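Long-range contacts in cohesin (Archaeoglobus fulgidus, PDB 2XDH), which is a cohesin module of a longer archaeal protein, outside any cellulosome, and probably mediates adhesion by binding a dockerin partner: residues Val42-Val48 against Tyr86-Thr92; Arg120-Thr126 against Asn146-Val152. All coordinates share one frame; numbering follows the deposited sequence.

Contact 1 (Val42-Val48 against Tyr86-Thr92); sequences VLEVEDV and YVKFRVT
Leu43 and Val45 both pack on the ring of Phe89, on the apolar face of this antiparallel strand pair. Leu43 CD1 lies over the ring centre, 3.8 Å from the centroid of Phe89 and 12° off its normal, a CH-pi contact. Leu43 CG is swung beside the backbone N (chi1 -64°); beyond it CD1 goes to the ring and CD2 to Val91 CG2 at 4.0 Å. Val87 CG1, on the strand of Phe89 itself, sits against the opposite face, toward the rim, while Val45 CG2 approaches Phe89 CE1 obliquely at 3.4 Å. Ile68 of strand 67-74 packs on Val45, Val48 and Val87. Within the cohesin beta fold, strand 43-50 pairs with strand 82-91, which pairs in turn with strand 17-38 (Phe89 to Ile18 backbone bond).

Reciprocal bonds tie Glu44 and Arg90, Arg90 N to Glu44 O measuring 2.8 Å. A classic beta bulge follows: Glu46 and Asp47 both face Lys88, whose O accepts a bond from Glu46 N at 2.8 Å and a weak one from Asp47 N at 3.3 Å. At the outer end Val42 O takes Thr92 N and, weakly, Thr92 OG1.

On the polar face Glu46, bent at chi2 (-80°), lays OE1 3.3 Å from Arg90 CB but 5.0 Å from Arg90 NE: the opposite charges are near without a salt bridge. Cohesion therefore rests on backbone bonds and the apolar Phe89 cluster, Glu46-Arg90 attraction probably adding modestly.

Contact 2 (Arg120-Thr126 against Asn146-Val152); sequences RNSHALT and NGTFRIV
The beta hairpin of strands 123-134 and 142-151 is joined here through His123-Phe149 and Leu125-Gly147, two hydrogen-bonded pairs of these segments. Leu125 N to Gly147 O is almost straight at the hydrogen (178°) over 2.8 Å, although the donor stands above the carbonyl plane; the return bond, Gly147 N to Leu125 O, is also 2.8 Å. In the other pair Phe149 N meets His123 O at 2.8 Å, and Phe149 O lies at the edge of the imidazole, 3.6 Å from His123 CD2. Strand 3-12 runs parallel along the far edge of 142-151, bonding Thr148 and Arg150 to Ala10, which places the hairpin within the cohesin beta fold. On the more exposed face Ser122 CB touches both Thr148 CG2 and Arg150 CG, at 3.6 Å each, from directions about a right angle apart. Bends at chi2 and chi3 (-51°) turn the Arg150 guanidinium across Arg120, a poorly ordered chain whose modelled NH1 lies 4.0 Å from Arg150 NH1; Glu155 makes long, weak ion pairs with both. With an alanine in place of Arg150, Ser122 CB would probably lose apolar cover on one side and Glu155 one of its weak partners.

Contact 1 and contact 2 have centres 13 Å apart and meet through the far end of the Phe149 ring. Its CZ lies 3.7 Å from Leu43 CD2 and 3.8 Å from Val91 CG2, so a residue of the hairpin 120-126/146-152 packs on both strands of 42-48/86-92. More tentatively, in the conformer given, Val42 CG2 adds a second junction, 3.8 Å from His123 CD2 and equally far from Phe149 CE2. These are apolar contacts between side chains. In sequence the contacts run in series, strand 82-91 being followed by strand 123-134, with residues 93-117 between them not modelled. Both lie away from Asp136, a residue seen to bind magnesium in a structure of this protein, though not bound to the ion in this chain.

Contact 1 (Val42-Val48 against Tyr86-Thr92)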
loop_
_atom_site.group_PDB
_atom_site.type_symbol
_atom_site.label_atom_id
_atom_site.label_comp_id
_atom_site.label_asym_id
_atom_site.label_seq_id
_atom_site.Cartn_x
_atom_site.Cartn_y
_atom_site.Cartn_z
ATOM N N VAL A 42 38.715 -10.735 -10.906
ATOM C CA VAL A 42 38.854 -12.167 -10.681
ATOM C C VAL A 42 37.635 -12.943 -11.156
ATOM O O VAL A 42 37.657 -14.172 -11.198
ATOM C CB VAL A 42 39.127 -12.499 -9.199
ATOM C CG1 VAL A 42 40.505 -12.000 -8.794
ATOM C CG2 VAL A 42 38.049 -11.907 -8.307
ATOM N N LEU A 43 36.570 -12.222 -11.509
ATOM C CA LEU A 43 35.364 -12.860 -12.017
ATOM C C LEU A 43 35.141 -12.588 -13.504
ATOM O O LEU A 43 35.515 -11.541 -14.034
ATOM C CB LEU A 43 34.139 -12.430 -11.211
ATOM C CG LEU A 43 34.110 -12.837 -9.735
ATOM C CD1 LEU A 43 32.767 -12.458 -9.113
ATOM C CD2 LEU A 43 34.354 -14.322 -9.572
ATOM N N GLU A 44 34.519 -13.548 -14.169
ATOM C CA GLU A 44 34.180 -13.405 -15.570
ATOM C C GLU A 44 32.749 -13.851 -15.772
ATOM O O GLU A 44 32.362 -14.926 -15.319
ATOM C CB GLU A 44 35.113 -14.263 -16.424
ATOM C CG GLU A 44 34.531 -14.624 -17.760
ATOM C CD GLU A 44 35.540 -15.317 -18.632
ATOM O OE1 GLU A 44 36.747 -15.189 -18.326
ATOM O OE2 GLU A 44 35.129 -15.986 -19.603
ATOM N N VAL A 45 31.963 -13.024 -16.452
ATOM C CA VAL A 45 30.540 -13.293 -16.613
ATOM C C VAL A 45 30.295 -14.349 -17.689
ATOM O O VAL A 45 30.754 -14.203 -18.824
ATOM C CB VAL A 45 29.762 -12.005 -16.958
ATOM C CG1 VAL A 45 28.313 -12.328 -17.332
ATOM C CG2 VAL A 45 29.815 -11.024 -15.790
ATOM N N GLU A 46 29.584 -15.414 -17.320
ATOM C CA GLU A 46 29.224 -16.480 -18.262
ATOM C C GLU A 46 27.760 -16.371 -18.711
ATOM O O GLU A 46 27.413 -16.704 -19.845
ATOM C CB GLU A 46 29.478 -17.866 -17.652
ATOM C CG GLU A 46 30.907 -18.106 -17.167
ATOM C CD GLU A 46 31.877 -18.462 -18.290
ATOM O OE1 GLU A 46 33.093 -18.255 -18.105
ATOM O OE2 GLU A 46 31.432 -18.958 -19.350
ATOM N N ASP A 47 26.885 -15.916 -17.823
ATOM C CA ASP A 47 25.482 -15.753 -18.193
ATOM C C ASP A 47 24.779 -14.860 -17.183
ATOM O O ASP A 47 25.252 -14.689 -16.058
ATOM C CB ASP A 47 24.783 -17.114 -18.276
ATOM C CG ASP A 47 23.560 -17.096 -19.188
ATOM O OD1 ASP A 47 23.288 -16.055 -19.833
ATOM O OD2 ASP A 47 22.879 -18.140 -19.269
ATOM N N VAL A 48 23.660 -14.285 -17.604
ATOM C CA VAL A 48 22.809 -13.476 -16.737
ATOM C C VAL A 48 21.387 -13.982 -16.939
ATOM O O VAL A 48 20.869 -13.946 -18.062
ATOM C CB VAL A 48 22.882 -11.989 -17.112
ATOM C CG1 VAL A 48 21.959 -11.152 -16.227
ATOM C CG2 VAL A 48 24.332 -11.471 -17.022
ATOM N N TYR A 86 20.139 -13.554 -11.657
ATOM C CA TYR A 86 21.272 -14.329 -11.162
ATOM C C TYR A 86 22.392 -14.084 -12.154
ATOM O O TYR A 86 22.146 -14.014 -13.361
ATOM C CB TYR A 86 20.935 -15.836 -11.142
ATOM C CG TYR A 86 20.157 -16.293 -9.926
ATOM C CD1 TYR A 86 20.823 -16.761 -8.790
ATOM C CD2 TYR A 86 18.761 -16.267 -9.904
ATOM C CE1 TYR A 86 20.125 -17.185 -7.663
ATOM C CE2 TYR A 86 18.050 -16.685 -8.769
ATOM C CZ TYR A 86 18.747 -17.140 -7.654
ATOM O OH TYR A 86 18.076 -17.556 -6.523
ATOM N N VAL A 87 23.614 -13.927 -11.665
ATOM C CA VAL A 87 24.747 -13.871 -12.573
ATOM C C VAL A 87 25.584 -15.132 -12.411
ATOM O O VAL A 87 25.957 -15.505 -11.307
ATOM C CB VAL A 87 25.611 -12.594 -12.377
ATOM C CG1 VAL A 87 26.753 -12.565 -13.384
ATOM C CG2 VAL A 87 24.751 -11.347 -12.544
ATOM N N LYS A 88 25.845 -15.815 -13.518
ATOM C CA LYS A 88 26.741 -16.954 -13.475
ATOM C C LYS A 88 28.140 -16.436 -13.773
ATOM O O LYS A 88 28.391 -15.882 -14.849
ATOM C CB LYS A 88 26.325 -18.022 -14.493
ATOM C CG LYS A 88 27.129 -19.310 -14.369
ATOM C CD LYS A 88 26.652 -20.373 -15.348
ATOM C CE LYS A 88 27.185 -21.744 -14.962
ATOM N NZ LYS A 88 26.835 -22.065 -13.542
ATOM N N PHE A 89 29.040 -16.595 -12.808
ATOM C CA PHE A 89 30.416 -16.149 -12.956
ATOM C C PHE A 89 31.324 -17.357 -13.022
ATOM O O PHE A 89 30.987 -18.432 -12.533
ATOM C CB PHE A 89 30.868 -15.338 -11.745
ATOM C CG PHE A 89 30.302 -13.945 -11.671
ATOM C CD1 PHE A 89 30.683 -12.977 -12.586
ATOM C CD2 PHE A 89 29.438 -13.589 -10.638
ATOM C CE1 PHE A 89 30.198 -11.689 -12.494
ATOM C CE2 PHE A 89 28.943 -12.321 -10.538
ATOM C CZ PHE A 89 29.316 -11.353 -11.465
ATOM N N ARG A 90 32.492 -17.167 -13.616
ATOM C CA ARG A 90 33.544 -18.157 -13.536
ATOM C C ARG A 90 34.689 -17.493 -12.815
ATOM O O ARG A 90 35.036 -16.350 -13.113
ATOM C CB ARG A 90 33.984 -18.604 -14.923
ATOM C CG ARG A 90 35.326 -19.308 -14.921
ATOM C CD ARG A 90 35.292 -20.532 -15.799
ATOM N NE ARG A 90 36.620 -21.112 -15.959
ATOM C CZ ARG A 90 36.909 -22.075 -16.826
ATOM N NH1 ARG A 90 35.958 -22.563 -17.611
ATOM N NH2 ARG A 90 38.146 -22.547 -16.905
ATOM N N VAL A 91 35.258 -18.195 -11.847
ATOM C CA VAL A 91 36.364 -17.647 -11.078
ATOM C C VAL A 91 37.668 -17.870 -11.836
ATOM O O VAL A 91 38.141 -18.998 -11.964
ATOM C CB VAL A 91 36.444 -18.296 -9.682
ATOM C CG1 VAL A 91 37.543 -17.649 -8.845
ATOM C CG2 VAL A 91 35.096 -18.216 -8.985
ATOM N N THR A 92 38.240 -16.784 -12.342
ATOM C CA THR A 92 39.452 -16.857 -13.145
ATOM C C THR A 92 40.708 -16.895 -12.278
ATOM O O THR A 92 41.020 -15.931 -11.577
ATOM C CB THR A 92 39.540 -15.663 -14.104
ATOM O OG1 THR A 92 39.721 -14.458 -13.353
ATOM C CG2 THR A 92 38.268 -15.552 -14.918
#

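Contact 2 (Arg120-Thr126 against Asn146-Val152)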
loop_
_atom_site.group_PDB
_atom_site.type_symbol
_atom_site.label_atom_id
_atom_site.label_comp_id
_atom_site.label_asym_id
_atom_site.label_seq_id
_atom_site.Cartn_x
_atom_site.Cartn_y
_atom_site.Cartn_z
ATOM N N ARG A 120 44.392 -13.089 2.890
ATOM C CA ARG A 120 43.496 -13.089 1.724
ATOM C C ARG A 120 42.763 -11.755 1.623
ATOM O O ARG A 120 42.706 -10.997 2.590
ATOM C CB ARG A 120 42.469 -14.225 1.770
ATOM C CG ARG A 120 42.954 -15.548 1.190
ATOM C CD ARG A 120 41.947 -16.655 1.464
ATOM N NE ARG A 120 42.527 -17.987 1.316
ATOM C CZ ARG A 120 41.867 -19.118 1.546
ATOM N NH1 ARG A 120 40.600 -19.082 1.933
ATOM N NH2 ARG A 120 42.474 -20.286 1.389
ATOM N N ASN A 121 42.197 -11.476 0.453
ATOM C CA ASN A 121 41.451 -10.237 0.257
ATOM C C ASN A 121 40.122 -10.426 -0.474
ATOM O O ASN A 121 39.988 -11.285 -1.351
ATOM C CB ASN A 121 42.310 -9.185 -0.451
ATOM C CG ASN A 121 42.387 -7.882 0.323
ATOM O OD1 ASN A 121 43.447 -7.263 0.416
ATOM N ND2 ASN A 121 41.262 -7.463 0.891
ATOM N N SER A 122 39.145 -9.608 -0.103
ATOM C CA SER A 122 37.801 -9.706 -0.652
ATOM C C SER A 122 37.571 -8.702 -1.778
ATOM O O SER A 122 38.344 -7.761 -1.955
ATOM C CB SER A 122 36.764 -9.510 0.459
ATOM O OG SER A 122 36.975 -8.293 1.156
ATOM N N HIS A 123 36.503 -8.913 -2.539
ATOM C CA HIS A 123 36.160 -8.048 -3.665
ATOM C C HIS A 123 34.689 -7.648 -3.593
ATOM O O HIS A 123 33.867 -8.403 -3.093
ATOM C CB HIS A 123 36.413 -8.769 -4.988
ATOM C CG HIS A 123 37.814 -9.259 -5.152
ATOM N ND1 HIS A 123 38.802 -8.504 -5.748
ATOM C CD2 HIS A 123 38.394 -10.430 -4.799
ATOM C CE1 HIS A 123 39.932 -9.189 -5.756
ATOM N NE2 HIS A 123 39.712 -10.361 -5.185
ATOM N N ALA A 124 34.372 -6.468 -4.108
ATOM C CA ALA A 124 33.016 -5.937 -4.031
ATOM C C ALA A 124 32.226 -6.313 -5.254
ATOM O O ALA A 124 32.763 -6.308 -6.366
ATOM C CB ALA A 124 33.058 -4.417 -3.890
ATOM N N LEU A 125 30.962 -6.677 -5.046
ATOM C CA LEU A 125 29.994 -6.751 -6.136
ATOM C C LEU A 125 29.102 -5.562 -5.871
ATOM O O LEU A 125 28.249 -5.616 -4.982
ATOM C CB LEU A 125 29.200 -8.050 -6.065
ATOM C CG LEU A 125 30.071 -9.282 -6.368
ATOM C CD1 LEU A 125 29.465 -10.560 -5.803
ATOM C CD2 LEU A 125 30.280 -9.405 -7.873
ATOM N N THR A 126 29.325 -4.478 -6.614
ATOM C CA THR A 126 28.691 -3.204 -6.297
ATOM C C THR A 126 27.466 -2.906 -7.150
ATOM O O THR A 126 27.452 -3.150 -8.347
ATOM C CB THR A 126 29.683 -2.027 -6.438
ATOM O OG1 THR A 126 29.966 -1.798 -7.823
ATOM C CG2 THR A 126 30.972 -2.329 -5.707
ATOM N N ASN A 146 25.816 -3.992 -1.156
ATOM C CA ASN A 146 26.740 -4.625 -2.087
ATOM C C ASN A 146 27.122 -6.033 -1.638
ATOM O O ASN A 146 26.927 -6.401 -0.484
ATOM C CB ASN A 146 27.965 -3.741 -2.269
ATOM C CG ASN A 146 27.606 -2.410 -2.889
ATOM O OD1 ASN A 146 26.657 -2.331 -3.664
ATOM N ND2 ASN A 146 28.353 -1.364 -2.558
ATOM N N GLY A 147 27.644 -6.824 -2.561
ATOM C CA GLY A 147 27.985 -8.192 -2.242
ATOM C C GLY A 147 29.475 -8.261 -2.058
ATOM O O GLY A 147 30.181 -7.309 -2.379
ATOM N N THR A 148 29.951 -9.388 -1.553
ATOM C CA THR A 148 31.383 -9.563 -1.328
ATOM C C THR A 148 31.792 -10.915 -1.904
ATOM O O THR A 148 31.112 -11.919 -1.690
ATOM C CB THR A 148 31.687 -9.535 0.167
ATOM O OG1 THR A 148 31.188 -8.311 0.726
ATOM C CG2 THR A 148 33.187 -9.651 0.425
ATOM N N PHE A 149 32.884 -10.947 -2.653
ATOM C CA PHE A 149 33.347 -12.224 -3.185
ATOM C C PHE A 149 34.787 -12.506 -2.797
ATOM O O PHE A 149 35.631 -11.617 -2.863
ATOM C CB PHE A 149 33.230 -12.282 -4.704
ATOM C CG PHE A 149 33.984 -13.435 -5.297
ATOM C CD1 PHE A 149 33.402 -14.684 -5.370
ATOM C CD2 PHE A 149 35.295 -13.281 -5.713
ATOM C CE1 PHE A 149 34.105 -15.761 -5.879
ATOM C CE2 PHE A 149 36.003 -14.350 -6.223
ATOM C CZ PHE A 149 35.403 -15.594 -6.306
ATOM N N ARG A 150 35.060 -13.747 -2.401
ATOM C CA ARG A 150 36.413 -14.162 -2.028
ATOM C C ARG A 150 36.828 -15.458 -2.724
ATOM O O ARG A 150 36.039 -16.391 -2.844
ATOM C CB ARG A 150 36.541 -14.363 -0.510
ATOM C CG ARG A 150 36.642 -13.086 0.297
ATOM C CD ARG A 150 37.513 -13.284 1.533
ATOM N NE ARG A 150 37.118 -14.451 2.321
ATOM C CZ ARG A 150 37.948 -15.426 2.681
ATOM N NH1 ARG A 150 39.225 -15.372 2.325
ATOM N NH2 ARG A 150 37.505 -16.454 3.397
ATOM N N ILE A 151 38.079 -15.529 -3.159
ATOM C CA ILE A 151 38.601 -16.796 -3.646
ATOM C C ILE A 151 38.974 -17.661 -2.451
ATOM O O ILE A 151 39.668 -17.213 -1.541
ATOM C CB ILE A 151 39.812 -16.604 -4.552
ATOM C CG1 ILE A 151 39.452 -15.692 -5.724
ATOM C CG2 ILE A 151 40.309 -17.946 -5.065
ATOM C CD1 ILE A 151 40.597 -15.482 -6.654
ATOM N N VAL A 152 38.514 -18.907 -2.471
ATOM C CA VAL A 152 38.566 -19.787 -1.310
ATOM C C VAL A 152 38.910 -21.220 -1.755
ATOM O O VAL A 152 38.764 -21.554 -2.926
ATOM C CB VAL A 152 37.199 -19.732 -0.583
ATOM C CG1 VAL A 152 36.654 -21.116 -0.291
ATOM C CG2 VAL A 152 37.287 -18.864 0.670
#